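Local coordinates for endo-1,4-beta-xylanase (Bacteroides thetaiotaomicron VPI-5482, PDB 3KST), which probably hydrolyses glycosidic bonds in xylan-type polysaccharides, as a calcium-containing member of glycosyl hydrolase family 43, at residues 53-56 and 60-63; 180-185 and 229-234; 94-99 and 103-108; 208-213 and 276-281. One frame throughout, in Å; residues are numbered along the deposited sequence. Where two conformers were deposited one is given.

Interaction 1 (53-56 and 60-63); sequences FSSD and NWKR
In the beta hairpin of strands 49-55 and 60-69, part of one blade of the five-bladed propeller fold of family 43 enzymes, Ser-54 faces Lys-62 as an antiparallel hydrogen-bonded pair. Ser-54 N reaches Lys-62 O and Lys-62 N reaches Ser-54 O, each at 2.8 Å with an N-H...O angle of 165°, evidence of a regular pair. At the turn end, Ser-55 turns OG away from its own backbone N (chi1 176°), where OG donates to Asn-60 O at 2.8 Å from well above the carbonyl plane. Independently of that torsion, Ser-55 CB lies over the indole, 3.4 Å from the centroid of the six-membered ring of Trp-61, a CH-pi contact close to the ring normal. A water accepts from Asp-56 N and donates to Asn-60 O, giving that carbonyl a second partner. At the other end, Phe-53 and Arg-63 run side by side, and Phe-53 CE2 lies 3.5 Å from Arg-63 CZ, over a guanidinium face; the two planes are 46° apart, too steep for a flat stack. Arg-63 is held further by a salt bridge from NE to Glu-18 and a bond from NH2 to Gly-43 O. Strand 35-41 borders the hairpin through backbone bonds to Phe-53 and Ser-55, while strand 293-305 runs parallel to strand 60-69, with Trp-61 bonded to Arg-303 and Leu-305.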
loop_
_atom_site.group_PDB
_atom_site.type_symbol
_atom_site.label_atom_id
_atom_site.label_comp_id
_atom_site.label_asym_id
_atom_site.label_seq_id
_atom_site.Cartn_x
_atom_site.Cartn_y
_atom_site.Cartn_z
ATOM N N PHE A 53 11.552 -6.835 -4.731
ATOM C CA PHE A 53 12.864 -6.592 -4.093
ATOM C C PHE A 53 12.868 -7.332 -2.767
ATOM O O PHE A 53 11.830 -7.376 -2.102
ATOM C CB PHE A 53 13.089 -5.102 -3.827
ATOM C CG PHE A 53 13.039 -4.254 -5.056
ATOM C CD1 PHE A 53 11.819 -3.783 -5.522
ATOM C CD2 PHE A 53 14.202 -3.903 -5.736
ATOM C CE1 PHE A 53 11.748 -2.972 -6.678
ATOM C CE2 PHE A 53 14.165 -3.103 -6.879
ATOM C CZ PHE A 53 12.918 -2.627 -7.364
ATOM N N SER A 54 14.009 -7.917 -2.368
ATOM C CA SER A 54 14.127 -8.533 -1.045
ATOM C C SER A 54 15.291 -7.932 -0.248
ATOM O O SER A 54 16.230 -7.383 -0.816
ATOM C CB SER A 54 14.273 -10.060 -1.108
ATOM O OG SER A 54 15.564 -10.453 -1.526
ATOM N N SER A 55 15.218 -8.106 1.065
ATOM C CA SER A 55 16.197 -7.563 2.025
ATOM C C SER A 55 16.227 -8.329 3.343
ATOM O O SER A 55 15.186 -8.843 3.792
ATOM C CB SER A 55 15.864 -6.103 2.324
ATOM O OG SER A 55 16.706 -5.522 3.329
ATOM N N ASP A 56 17.418 -8.365 3.951
ATOM C CA ASP A 56 17.658 -8.944 5.268
ATOM C C ASP A 56 17.605 -7.898 6.396
ATOM O O ASP A 56 17.289 -8.231 7.554
ATOM C CB ASP A 56 19.057 -9.592 5.290
ATOM C CG ASP A 56 19.171 -10.784 4.372
ATOM O OD1 ASP A 56 18.249 -11.614 4.373
ATOM O OD2 ASP A 56 20.202 -10.938 3.688
ATOM N N ASN A 60 19.685 -2.539 2.692
ATOM C CA ASN A 60 20.200 -3.096 1.446
ATOM C C ASN A 60 19.197 -4.058 0.842
ATOM O O ASN A 60 18.773 -5.031 1.499
ATOM C CB ASN A 60 21.511 -3.807 1.694
ATOM C CG ASN A 60 22.515 -2.913 2.389
ATOM O OD1 ASN A 60 23.055 -1.969 1.791
ATOM N ND2 ASN A 60 22.753 -3.186 3.656
ATOM N N TRP A 61 18.785 -3.752 -0.389
ATOM C CA TRP A 61 17.775 -4.529 -1.123
ATOM C C TRP A 61 18.389 -5.167 -2.358
ATOM O O TRP A 61 19.315 -4.611 -2.944
ATOM C CB TRP A 61 16.592 -3.626 -1.538
ATOM C CG TRP A 61 15.857 -3.116 -0.332
ATOM C CD1 TRP A 61 16.241 -2.098 0.465
ATOM C CD2 TRP A 61 14.656 -3.640 0.240
ATOM N NE1 TRP A 61 15.364 -1.934 1.509
ATOM C CE2 TRP A 61 14.374 -2.874 1.394
ATOM C CE3 TRP A 61 13.801 -4.698 -0.093
ATOM C CZ2 TRP A 61 13.258 -3.148 2.232
ATOM C CZ3 TRP A 61 12.681 -4.959 0.727
ATOM C CH2 TRP A 61 12.427 -4.181 1.866
ATOM N N LYS A 62 17.895 -6.338 -2.742
ATOM C CA LYS A 62 18.330 -6.974 -3.993
ATOM C C LYS A 62 17.071 -7.251 -4.828
ATOM O O LYS A 62 16.013 -7.576 -4.263
ATOM C CB LYS A 62 19.162 -8.245 -3.768
ATOM C CG LYS A 62 18.486 -9.606 -3.953
ATOM C CD LYS A 62 19.442 -10.767 -3.674
ATOM C CE LYS A 62 19.042 -11.998 -4.469
ATOM N NZ LYS A 62 19.848 -13.211 -4.121
ATOM N N ARG A 63 17.206 -7.147 -6.149
ATOM C CA ARG A 63 16.103 -7.483 -7.059
ATOM C C ARG A 63 15.913 -8.982 -7.139
ATOM O O ARG A 63 16.887 -9.742 -7.230
ATOM C CB ARG A 63 16.338 -6.957 -8.457
ATOM C CG ARG A 63 16.107 -5.494 -8.575
ATOM C CD ARG A 63 16.356 -5.071 -9.997
ATOM N NE ARG A 63 15.998 -3.681 -10.209
ATOM C CZ ARG A 63 14.750 -3.224 -10.357
ATOM N NH1 ARG A 63 13.685 -4.046 -10.270
ATOM N NH2 ARG A 63 14.564 -1.935 -10.584
HETATM O O HOH W 1 19.802 -7.171 2.805
#

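Interaction 2 (180-185 and 229-234); sequences SWELLQ and WVKYSK
Glu-182 sets CG opposite its carbonyl carbon (chi1 -59°) and continues with a stretched chi2 of 170°, while Lys-231 is extended from CG to its ammonium (chi4 175°). The two chains approach from opposite directions and span 11.5 Å between Glu-182 CA and Lys-231 CA, so the contact is made by side-chain ends alone. Lys-231 NZ donates to Glu-182 OE1 at 3.0 Å, meeting that oxygen on its syn side and near the carboxylate plane. A second, weak bond runs from Lys-231 NZ to Glu-182 OE2 at 3.3 Å; the salt bridge is therefore forked but lopsided. Behind the carboxylate, Glu-182 CG sits over the centre of the Trp-181 ring, 3.5 Å above its plane, which backs the acidic chain with an aromatic face. The 3-10 segment beginning at Ser-180, marked by Leu-183 N bonding Ser-180 O at 3.0 Å, carries this acid in the loop between strands 172-175 and 189-197. The lysine belongs to the short strand 230-231, an outermost strand of the sheet that starts with 189-197, and the bridge thus ties an inter-sheet connection to that sheet's far edge. Both ends have further partners: OE1 takes the backbone N-H groups of Glu-178 and Val-179, OE2 bonds Tyr-205 OH, and NZ also donates to Lys-176 O. With its carboxylate gripped on both oxygens and lying beside an ammonium, the buried Glu-182 is probably kept ionised, its charge balanced locally rather than by solvent.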
loop_
_atom_site.group_PDB
_atom_site.type_symbol
_atom_site.label_atom_id
_atom_site.label_comp_id
_atom_site.label_asym_id
_atom_site.label_seq_id
_atom_site.Cartn_x
_atom_site.Cartn_y
_atom_site.Cartn_z
ATOM N N SER A 180 -8.619 20.592 5.941
ATOM C CA SER A 180 -7.637 21.434 5.227
ATOM C C SER A 180 -6.408 20.717 4.663
ATOM O O SER A 180 -6.126 20.820 3.467
ATOM C CB SER A 180 -7.185 22.596 6.120
ATOM O OG SER A 180 -6.144 23.313 5.472
ATOM N N TRP A 181 -5.701 19.962 5.509
ATOM C CA TRP A 181 -4.475 19.246 5.085
ATOM C C TRP A 181 -4.743 18.233 3.975
ATOM O O TRP A 181 -3.833 17.933 3.202
ATOM C CB TRP A 181 -3.755 18.553 6.245
ATOM C CG TRP A 181 -4.310 17.208 6.708
ATOM C CD1 TRP A 181 -5.191 16.981 7.732
ATOM C CD2 TRP A 181 -3.995 15.916 6.165
ATOM N NE1 TRP A 181 -5.460 15.642 7.839
ATOM C CE2 TRP A 181 -4.727 14.960 6.909
ATOM C CE3 TRP A 181 -3.176 15.478 5.100
ATOM C CZ2 TRP A 181 -4.674 13.584 6.623
ATOM C CZ3 TRP A 181 -3.101 14.120 4.833
ATOM C CH2 TRP A 181 -3.846 13.187 5.594
ATOM N N GLU A 182 -5.981 17.722 3.923
ATOM C CA GLU A 182 -6.440 16.767 2.898
ATOM C C GLU A 182 -6.923 17.407 1.587
ATOM O O GLU A 182 -7.284 16.674 0.676
ATOM C CB GLU A 182 -7.647 15.955 3.436
ATOM C CG GLU A 182 -7.391 15.173 4.689
ATOM C CD GLU A 182 -8.639 14.583 5.309
ATOM O OE1 GLU A 182 -9.763 15.135 5.121
ATOM O OE2 GLU A 182 -8.472 13.595 6.052
ATOM N N LEU A 183 -6.990 18.739 1.517
ATOM C CA LEU A 183 -7.478 19.488 0.375
ATOM C C LEU A 183 -6.463 20.557 -0.091
ATOM O O LEU A 183 -6.830 21.704 -0.383
ATOM C CB LEU A 183 -8.849 20.118 0.725
ATOM C CG LEU A 183 -9.963 19.122 1.117
ATOM C CD1 LEU A 183 -11.171 19.831 1.719
ATOM C CD2 LEU A 183 -10.353 18.287 -0.074
ATOM N N LEU A 184 -5.185 20.176 -0.130
ATOM C CA LEU A 184 -4.149 21.010 -0.721
ATOM C C LEU A 184 -4.231 20.967 -2.260
ATOM O O LEU A 184 -4.001 21.986 -2.912
ATOM C CB LEU A 184 -2.764 20.611 -0.212
ATOM C CG LEU A 184 -2.404 20.867 1.252
ATOM C CD1 LEU A 184 -1.127 20.096 1.624
ATOM C CD2 LEU A 184 -2.230 22.374 1.567
ATOM N N GLN A 185 -4.545 19.805 -2.849
ATOM C CA GLN A 185 -4.671 19.678 -4.301
ATOM C C GLN A 185 -5.658 18.564 -4.650
ATOM O O GLN A 185 -5.480 17.447 -4.195
ATOM C CB GLN A 185 -3.311 19.397 -4.932
ATOM C CG GLN A 185 -3.332 19.284 -6.420
ATOM C CD GLN A 185 -1.943 19.156 -7.042
ATOM O OE1 GLN A 185 -0.948 19.644 -6.497
ATOM N NE2 GLN A 185 -1.877 18.517 -8.199
ATOM N N TRP A 229 -16.328 5.744 10.675
ATOM C CA TRP A 229 -14.950 6.170 10.942
ATOM C C TRP A 229 -14.771 7.576 11.504
ATOM O O TRP A 229 -15.413 8.518 11.007
ATOM C CB TRP A 229 -14.136 6.100 9.649
ATOM C CG TRP A 229 -14.196 4.784 9.005
ATOM C CD1 TRP A 229 -15.107 4.357 8.085
ATOM C CD2 TRP A 229 -13.325 3.687 9.254
ATOM N NE1 TRP A 229 -14.836 3.060 7.718
ATOM C CE2 TRP A 229 -13.760 2.615 8.439
ATOM C CE3 TRP A 229 -12.215 3.495 10.101
ATOM C CZ2 TRP A 229 -13.118 1.372 8.434
ATOM C CZ3 TRP A 229 -11.586 2.260 10.110
ATOM C CH2 TRP A 229 -12.044 1.202 9.287
ATOM N N VAL A 230 -13.924 7.688 12.539
ATOM C CA VAL A 230 -13.566 8.988 13.125
ATOM C C VAL A 230 -12.073 9.202 12.864
ATOM O O VAL A 230 -11.244 8.372 13.202
ATOM C CB VAL A 230 -13.924 9.150 14.629
ATOM C CG1 VAL A 230 -15.425 8.911 14.840
ATOM C CG2 VAL A 230 -13.079 8.253 15.525
ATOM N N LYS A 231 -11.758 10.315 12.206
ATOM C CA LYS A 231 -10.397 10.680 11.861
ATOM C C LYS A 231 -9.690 11.189 13.087
ATOM O O LYS A 231 -10.309 11.886 13.917
ATOM C CB LYS A 231 -10.357 11.775 10.772
ATOM C CG LYS A 231 -10.687 11.271 9.366
ATOM C CD LYS A 231 -10.958 12.405 8.410
ATOM C CE LYS A 231 -11.320 11.933 6.990
ATOM N NZ LYS A 231 -11.693 13.034 6.075
ATOM N N TYR A 232 -8.426 10.792 13.230
ATOM C CA TYR A 232 -7.544 11.300 14.292
ATOM C C TYR A 232 -7.496 12.837 14.185
ATOM O O TYR A 232 -7.293 13.374 13.090
ATOM C CB TYR A 232 -6.165 10.675 14.111
ATOM C CG TYR A 232 -5.090 11.144 15.064
ATOM C CD1 TYR A 232 -5.310 11.195 16.447
ATOM C CD2 TYR A 232 -3.819 11.474 14.584
ATOM C CE1 TYR A 232 -4.287 11.617 17.321
ATOM C CE2 TYR A 232 -2.804 11.860 15.430
ATOM C CZ TYR A 232 -3.023 11.927 16.789
ATOM O OH TYR A 232 -1.961 12.359 17.563
ATOM N N SER A 233 -7.690 13.515 15.321
ATOM C CA SER A 233 -7.768 14.969 15.355
ATOM C C SER A 233 -6.445 15.672 15.001
ATOM O O SER A 233 -6.479 16.800 14.518
ATOM C CB SER A 233 -8.296 15.453 16.722
ATOM O OG SER A 233 -8.771 16.783 16.629
ATOM N N LYS A 234 -5.302 15.004 15.237
ATOM C CA LYS A 234 -3.962 15.563 14.939
ATOM C C LYS A 234 -3.383 15.030 13.613
ATOM O O LYS A 234 -2.131 15.048 13.419
ATOM C CB LYS A 234 -2.927 15.288 16.058
ATOM C CG LYS A 234 -3.341 15.481 17.543
ATOM C CD LYS A 234 -3.160 16.902 18.065
ATOM C CE LYS A 234 -1.678 17.322 18.141
ATOM N NZ LYS A 234 -1.470 18.459 19.091
#

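Interaction 3 (94-99 and 103-108); sequences YLFYSA and ICVATS
The ring of Tyr-97 forms a flat platform on which Cys-104 rests: Cys-104 CB lies 3.5 Å from the Tyr-97 ring centroid, over the face but off-centre, and SG lies obliquely beside the ring, a sulfur-aromatic contact. Chi1 of 61° puts the Tyr-97 ring between its own N and carbonyl carbon, swinging it across to the partner strand, where its edge faces Ala-106 N and CE1 lies 3.9 Å from Ala-106 CB. Phe-96 and Val-105 project from the reverse face. Val-105 CG2 is the bump here, 3.6 Å from the Phe-96 ring centroid and wedged also against the Tyr-94 edge at CD2, 3.9 Å away. Next along, Thr-107 CG2 covers a face of Tyr-94, 3.8 Å from the ring centroid. Four backbone bonds, among them Cys-104 N to Tyr-97 O at 2.8 Å, fix this register in the antiparallel hairpin pairing middle strand 92-99 of a propeller-blade sheet with edge strand 102-108. Were Tyr-97 replaced by an alanine, Cys-104 would probably lose its platform and Ser-73 OG its phenol partner. Towards the hairpin's tip, Ser-98 OG bonds the backbone N of Asp-130, a predicted modulator of the catalytic acid.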
loop_
_atom_site.group_PDB
_atom_site.type_symbol
_atom_site.label_atom_id
_atom_site.label_comp_id
_atom_site.label_asym_id
_atom_site.label_seq_id
_atom_site.Cartn_x
_atom_site.Cartn_y
_atom_site.Cartn_z
ATOM N N TYR A 94 -0.965 -14.084 -2.581
ATOM C CA TYR A 94 -1.929 -13.303 -3.353
ATOM C C TYR A 94 -1.390 -11.888 -3.564
ATOM O O TYR A 94 -0.955 -11.252 -2.601
ATOM C CB TYR A 94 -3.291 -13.264 -2.635
ATOM C CG TYR A 94 -4.077 -14.572 -2.771
ATOM C CD1 TYR A 94 -3.587 -15.773 -2.234
ATOM C CD2 TYR A 94 -5.299 -14.625 -3.464
ATOM C CE1 TYR A 94 -4.293 -16.977 -2.383
ATOM C CE2 TYR A 94 -6.024 -15.836 -3.588
ATOM C CZ TYR A 94 -5.506 -17.001 -3.026
ATOM O OH TYR A 94 -6.142 -18.208 -3.134
ATOM N N LEU A 95 -1.358 -11.450 -4.829
ATOM C CA LEU A 95 -0.984 -10.103 -5.222
ATOM C C LEU A 95 -2.260 -9.348 -5.630
ATOM O O LEU A 95 -2.911 -9.720 -6.602
ATOM C CB LEU A 95 -0.004 -10.131 -6.409
ATOM C CG LEU A 95 0.263 -8.855 -7.211
ATOM C CD1 LEU A 95 0.803 -7.817 -6.273
ATOM C CD2 LEU A 95 1.159 -9.144 -8.438
ATOM N N PHE A 96 -2.584 -8.287 -4.893
ATOM C CA PHE A 96 -3.725 -7.424 -5.172
ATOM C C PHE A 96 -3.155 -6.137 -5.772
ATOM O O PHE A 96 -2.198 -5.583 -5.256
ATOM C CB PHE A 96 -4.523 -7.151 -3.908
ATOM C CG PHE A 96 -5.434 -8.272 -3.545
ATOM C CD1 PHE A 96 -4.950 -9.419 -2.910
ATOM C CD2 PHE A 96 -6.770 -8.232 -3.923
ATOM C CE1 PHE A 96 -5.841 -10.483 -2.617
ATOM C CE2 PHE A 96 -7.628 -9.274 -3.627
ATOM C CZ PHE A 96 -7.169 -10.389 -2.979
ATOM N N TYR A 97 -3.756 -5.651 -6.845
ATOM C CA TYR A 97 -3.167 -4.519 -7.577
ATOM C C TYR A 97 -4.170 -3.804 -8.461
ATOM O O TYR A 97 -5.307 -4.243 -8.576
ATOM C CB TYR A 97 -2.015 -5.046 -8.429
ATOM C CG TYR A 97 -2.400 -6.070 -9.481
ATOM C CD1 TYR A 97 -2.617 -7.424 -9.145
ATOM C CD2 TYR A 97 -2.541 -5.702 -10.816
ATOM C CE1 TYR A 97 -2.974 -8.397 -10.131
ATOM C CE2 TYR A 97 -2.881 -6.670 -11.835
ATOM C CZ TYR A 97 -3.093 -8.016 -11.468
ATOM O OH TYR A 97 -3.426 -8.950 -12.433
ATOM N N SER A 98 -3.728 -2.695 -9.061
ATOM C CA SER A 98 -4.499 -1.942 -10.012
ATOM C C SER A 98 -3.866 -2.103 -11.372
ATOM O O SER A 98 -2.675 -2.240 -11.484
ATOM C CB SER A 98 -4.527 -0.479 -9.622
ATOM O OG SER A 98 -5.035 -0.333 -8.311
ATOM N N ALA A 99 -4.684 -2.126 -12.408
ATOM C CA ALA A 99 -4.224 -2.202 -13.794
ATOM C C ALA A 99 -5.304 -1.535 -14.640
ATOM O O ALA A 99 -6.468 -1.876 -14.501
ATOM C CB ALA A 99 -3.958 -3.680 -14.227
ATOM N N ILE A 103 -9.287 -2.921 -10.303
ATOM C CA ILE A 103 -8.625 -3.728 -9.263
ATOM C C ILE A 103 -8.617 -5.200 -9.650
ATOM O O ILE A 103 -9.623 -5.715 -10.142
ATOM C CB ILE A 103 -9.211 -3.509 -7.872
ATOM C CG1 ILE A 103 -10.726 -3.764 -7.807
ATOM C CG2 ILE A 103 -8.948 -2.051 -7.474
ATOM C CD1 ILE A 103 -11.289 -3.741 -6.407
ATOM N N CYS A 104 -7.494 -5.846 -9.367
ATOM C CA CYS A 104 -7.186 -7.201 -9.793
ATOM C C CYS A 104 -6.447 -8.009 -8.760
ATOM O O CYS A 104 -5.785 -7.459 -7.863
ATOM C CB CYS A 104 -6.258 -7.125 -11.017
ATOM S SG CYS A 104 -6.874 -6.253 -12.452
ATOM N N VAL A 105 -6.491 -9.333 -8.945
ATOM C CA VAL A 105 -5.778 -10.248 -8.071
ATOM C C VAL A 105 -5.150 -11.377 -8.886
ATOM O O VAL A 105 -5.798 -11.926 -9.801
ATOM C CB VAL A 105 -6.692 -10.805 -6.916
ATOM C CG1 VAL A 105 -7.921 -11.524 -7.455
ATOM C CG2 VAL A 105 -5.900 -11.709 -5.949
ATOM N N ALA A 106 -3.892 -11.666 -8.553
ATOM C CA ALA A 106 -3.091 -12.745 -9.132
ATOM C C ALA A 106 -2.527 -13.565 -7.994
ATOM O O ALA A 106 -2.559 -13.144 -6.827
ATOM C CB ALA A 106 -1.939 -12.167 -10.000
ATOM N N THR A 107 -2.075 -14.778 -8.304
ATOM C CA THR A 107 -1.484 -15.642 -7.300
ATOM C C THR A 107 -0.126 -16.206 -7.731
ATOM O O THR A 107 0.198 -16.272 -8.917
ATOM C CB THR A 107 -2.428 -16.828 -6.867
ATOM O OG1 THR A 107 -2.467 -17.843 -7.878
ATOM C CG2 THR A 107 -3.842 -16.368 -6.569
ATOM N N SER A 108 0.613 -16.652 -6.723
ATOM C CA SER A 108 1.924 -17.286 -6.868
ATOM C C SER A 108 2.155 -18.285 -5.754
ATOM O O SER A 108 1.634 -18.149 -4.657
ATOM C CB SER A 108 3.025 -16.221 -6.817
ATOM O OG SER A 108 4.361 -16.752 -6.910
#

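Interaction 4 (208-213 and 276-281); sequences NHYENK and QPRTSY
The loop that brings Tyr-210 onto Arg-278 starts at Asn-208, whose side chain bonds Leu-184 N and Trp-181 O. His-209 then opens a type I turn, its O taking Asn-212 N at 3.0 Å, while its ring nitrogen ND1 accepts Glu-211 N at 3.2 Å in the ring plane. Tyr-210 follows, its ring layered on two sides: Glu-211 CG lies on one face and the guanidinium of Arg-278 on the other. Arg-278 NH1 comes within 3.3 Å of Tyr-210 CD1, near the rim. The centres of the two flat groups are 4.0 Å apart and their planes 25° from parallel, which supports an off-centre cation-pi stack. A bend at chi3 (-67°) in the arginine presents the guanidinium face to the phenol. With a leucine in place of Arg-278, the Tyr-210 ring is likely to lose its flat partner on that face, and Asp-26 the distant positive charge of its weak, long ion pair with NH1. Since Asp-26 is the predicted proton acceptor, and Glu-190, the predicted proton donor, has its side chain about 5 Å from that of Tyr-210, the stack probably lines the catalytic pocket of this family 43 propeller.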
loop_
_atom_site.group_PDB
_atom_site.type_symbol
_atom_site.label_atom_id
_atom_site.label_comp_id
_atom_site.label_asym_id
_atom_site.label_seq_id
_atom_site.Cartn_x
_atom_site.Cartn_y
_atom_site.Cartn_z
ATOM N N ASN A 208 -4.543 14.035 -0.877
ATOM C CA ASN A 208 -4.058 14.961 -1.920
ATOM C C ASN A 208 -3.562 14.235 -3.131
ATOM O O ASN A 208 -3.249 13.028 -3.057
ATOM C CB ASN A 208 -2.998 15.953 -1.424
ATOM C CG ASN A 208 -3.520 16.803 -0.345
ATOM O OD1 ASN A 208 -4.417 17.617 -0.584
ATOM N ND2 ASN A 208 -3.010 16.612 0.872
ATOM N N HIS A 209 -3.580 14.931 -4.271
ATOM C CA HIS A 209 -2.965 14.397 -5.497
ATOM C C HIS A 209 -1.493 14.091 -5.145
ATOM O O HIS A 209 -0.828 14.913 -4.519
ATOM C CB HIS A 209 -3.008 15.438 -6.614
ATOM C CG HIS A 209 -2.765 14.874 -7.974
ATOM N ND1 HIS A 209 -1.538 14.406 -8.385
ATOM C CD2 HIS A 209 -3.590 14.750 -9.043
ATOM C CE1 HIS A 209 -1.624 13.981 -9.632
ATOM N NE2 HIS A 209 -2.852 14.201 -10.063
ATOM N N TYR A 210 -0.991 12.925 -5.541
ATOM C CA TYR A 210 0.402 12.506 -5.209
ATOM C C TYR A 210 1.477 13.513 -5.658
ATOM O O TYR A 210 2.564 13.582 -5.066
ATOM C CB TYR A 210 0.714 11.086 -5.720
ATOM C CG TYR A 210 1.031 10.967 -7.179
ATOM C CD1 TYR A 210 2.352 11.188 -7.654
ATOM C CD2 TYR A 210 0.047 10.646 -8.105
ATOM C CE1 TYR A 210 2.667 11.087 -9.025
ATOM C CE2 TYR A 210 0.350 10.544 -9.494
ATOM C CZ TYR A 210 1.657 10.757 -9.932
ATOM O OH TYR A 210 1.943 10.644 -11.269
ATOM N N GLU A 211 1.176 14.259 -6.726
ATOM C CA GLU A 211 2.077 15.287 -7.244
ATOM C C GLU A 211 2.284 16.474 -6.317
ATOM O O GLU A 211 3.239 17.212 -6.497
ATOM C CB GLU A 211 1.611 15.757 -8.615
ATOM C CG GLU A 211 1.795 14.670 -9.691
ATOM C CD GLU A 211 1.469 15.132 -11.101
ATOM O OE1 GLU A 211 0.957 16.271 -11.296
ATOM O OE2 GLU A 211 1.746 14.332 -12.026
ATOM N N ASN A 212 1.397 16.674 -5.344
ATOM C CA ASN A 212 1.534 17.791 -4.413
ATOM C C ASN A 212 2.626 17.510 -3.398
ATOM O O ASN A 212 2.697 16.399 -2.862
ATOM C CB ASN A 212 0.220 18.059 -3.666
ATOM C CG ASN A 212 0.164 19.456 -3.106
ATOM O OD1 ASN A 212 0.489 19.665 -1.960
ATOM N ND2 ASN A 212 -0.211 20.424 -3.939
ATOM N N LYS A 213 3.457 18.509 -3.071
ATOM C CA LYS A 213 4.475 18.322 -2.012
ATOM C C LYS A 213 3.879 17.980 -0.647
ATOM O O LYS A 213 4.581 17.444 0.195
ATOM C CB LYS A 213 5.419 19.542 -1.869
ATOM C CG LYS A 213 6.289 19.742 -3.051
ATOM C CD LYS A 213 7.011 21.065 -2.949
ATOM C CE LYS A 213 7.916 21.289 -4.115
ATOM N NZ LYS A 213 8.428 22.671 -4.073
ATOM N N GLN A 276 9.340 13.026 -10.451
ATOM C CA GLN A 276 9.768 11.730 -10.987
ATOM C C GLN A 276 11.274 11.462 -11.006
ATOM O O GLN A 276 12.033 12.322 -11.438
ATOM C CB GLN A 276 9.342 11.535 -12.434
ATOM C CG GLN A 276 7.901 11.527 -12.743
ATOM C CD GLN A 276 7.688 11.133 -14.200
ATOM O OE1 GLN A 276 7.915 9.976 -14.594
ATOM N NE2 GLN A 276 7.273 12.094 -15.014
ATOM N N PRO A 277 11.703 10.229 -10.686
ATOM C CA PRO A 277 10.899 9.083 -10.291
ATOM C C PRO A 277 10.722 9.093 -8.774
ATOM O O PRO A 277 11.656 9.444 -8.044
ATOM C CB PRO A 277 11.729 7.888 -10.775
ATOM C CG PRO A 277 13.129 8.339 -10.696
ATOM C CD PRO A 277 13.129 9.856 -10.798
ATOM N N ARG A 278 9.525 8.788 -8.289
ATOM C CA ARG A 278 9.352 8.605 -6.845
ATOM C C ARG A 278 10.155 7.367 -6.382
ATOM O O ARG A 278 10.330 6.391 -7.142
ATOM C CB ARG A 278 7.880 8.480 -6.473
ATOM C CG ARG A 278 7.086 9.775 -6.701
ATOM C CD ARG A 278 5.591 9.544 -6.595
ATOM N NE ARG A 278 5.158 8.685 -7.709
ATOM C CZ ARG A 278 4.002 8.009 -7.780
ATOM N NH1 ARG A 278 3.099 8.056 -6.796
ATOM N NH2 ARG A 278 3.763 7.267 -8.864
ATOM N N THR A 279 10.655 7.438 -5.152
ATOM C CA THR A 279 11.432 6.370 -4.512
ATOM C C THR A 279 10.939 6.198 -3.090
ATOM O O THR A 279 10.249 7.073 -2.562
ATOM C CB THR A 279 12.951 6.638 -4.572
ATOM O OG1 THR A 279 13.330 7.573 -3.551
ATOM C CG2 THR A 279 13.376 7.165 -5.971
ATOM N N SER A 280 11.286 5.069 -2.464
ATOM C CA SER A 280 10.742 4.708 -1.166
ATOM C C SER A 280 11.728 4.742 -0.017
ATOM O O SER A 280 12.932 4.607 -0.218
ATOM C CB SER A 280 10.010 3.375 -1.268
ATOM O OG SER A 280 8.819 3.567 -2.016
ATOM N N TYR A 281 11.167 4.956 1.167
ATOM C CA TYR A 281 11.874 5.209 2.440
ATOM C C TYR A 281 11.132 4.513 3.584
ATOM O O TYR A 281 9.970 4.139 3.443
ATOM C CB TYR A 281 11.921 6.719 2.715
ATOM C CG TYR A 281 12.665 7.504 1.650
ATOM C CD1 TYR A 281 14.046 7.634 1.712
ATOM C CD2 TYR A 281 11.994 8.075 0.556
ATOM C CE1 TYR A 281 14.745 8.319 0.731
ATOM C CE2 TYR A 281 12.668 8.760 -0.440
ATOM C CZ TYR A 281 14.074 8.869 -0.347
ATOM O OH TYR A 281 14.760 9.552 -1.313
#

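Overall arrangement
From the N terminus, interaction 1 closes a hairpin with three residues between its segments, and interaction 3 does the same in hairpin 92-108 of the next sheet; these two are in series with everything after them. Interaction 2 spans 43 residues, from the loop at 180-185 to segment 229-234 with edge strand 230-231. Interaction 4 opens at 208-213, inside that span, and closes beyond it at 276-281, so the two cross. They also touch, Leu-184 N lying 2.7 Å from Asn-208 OD1. Interaction 4 links the sheet of 189-231 to the one containing 279-287, which interaction 1 also reaches, while the centres of interactions 1 and 2 are 34 Å apart, on opposite sides of the chain's centre.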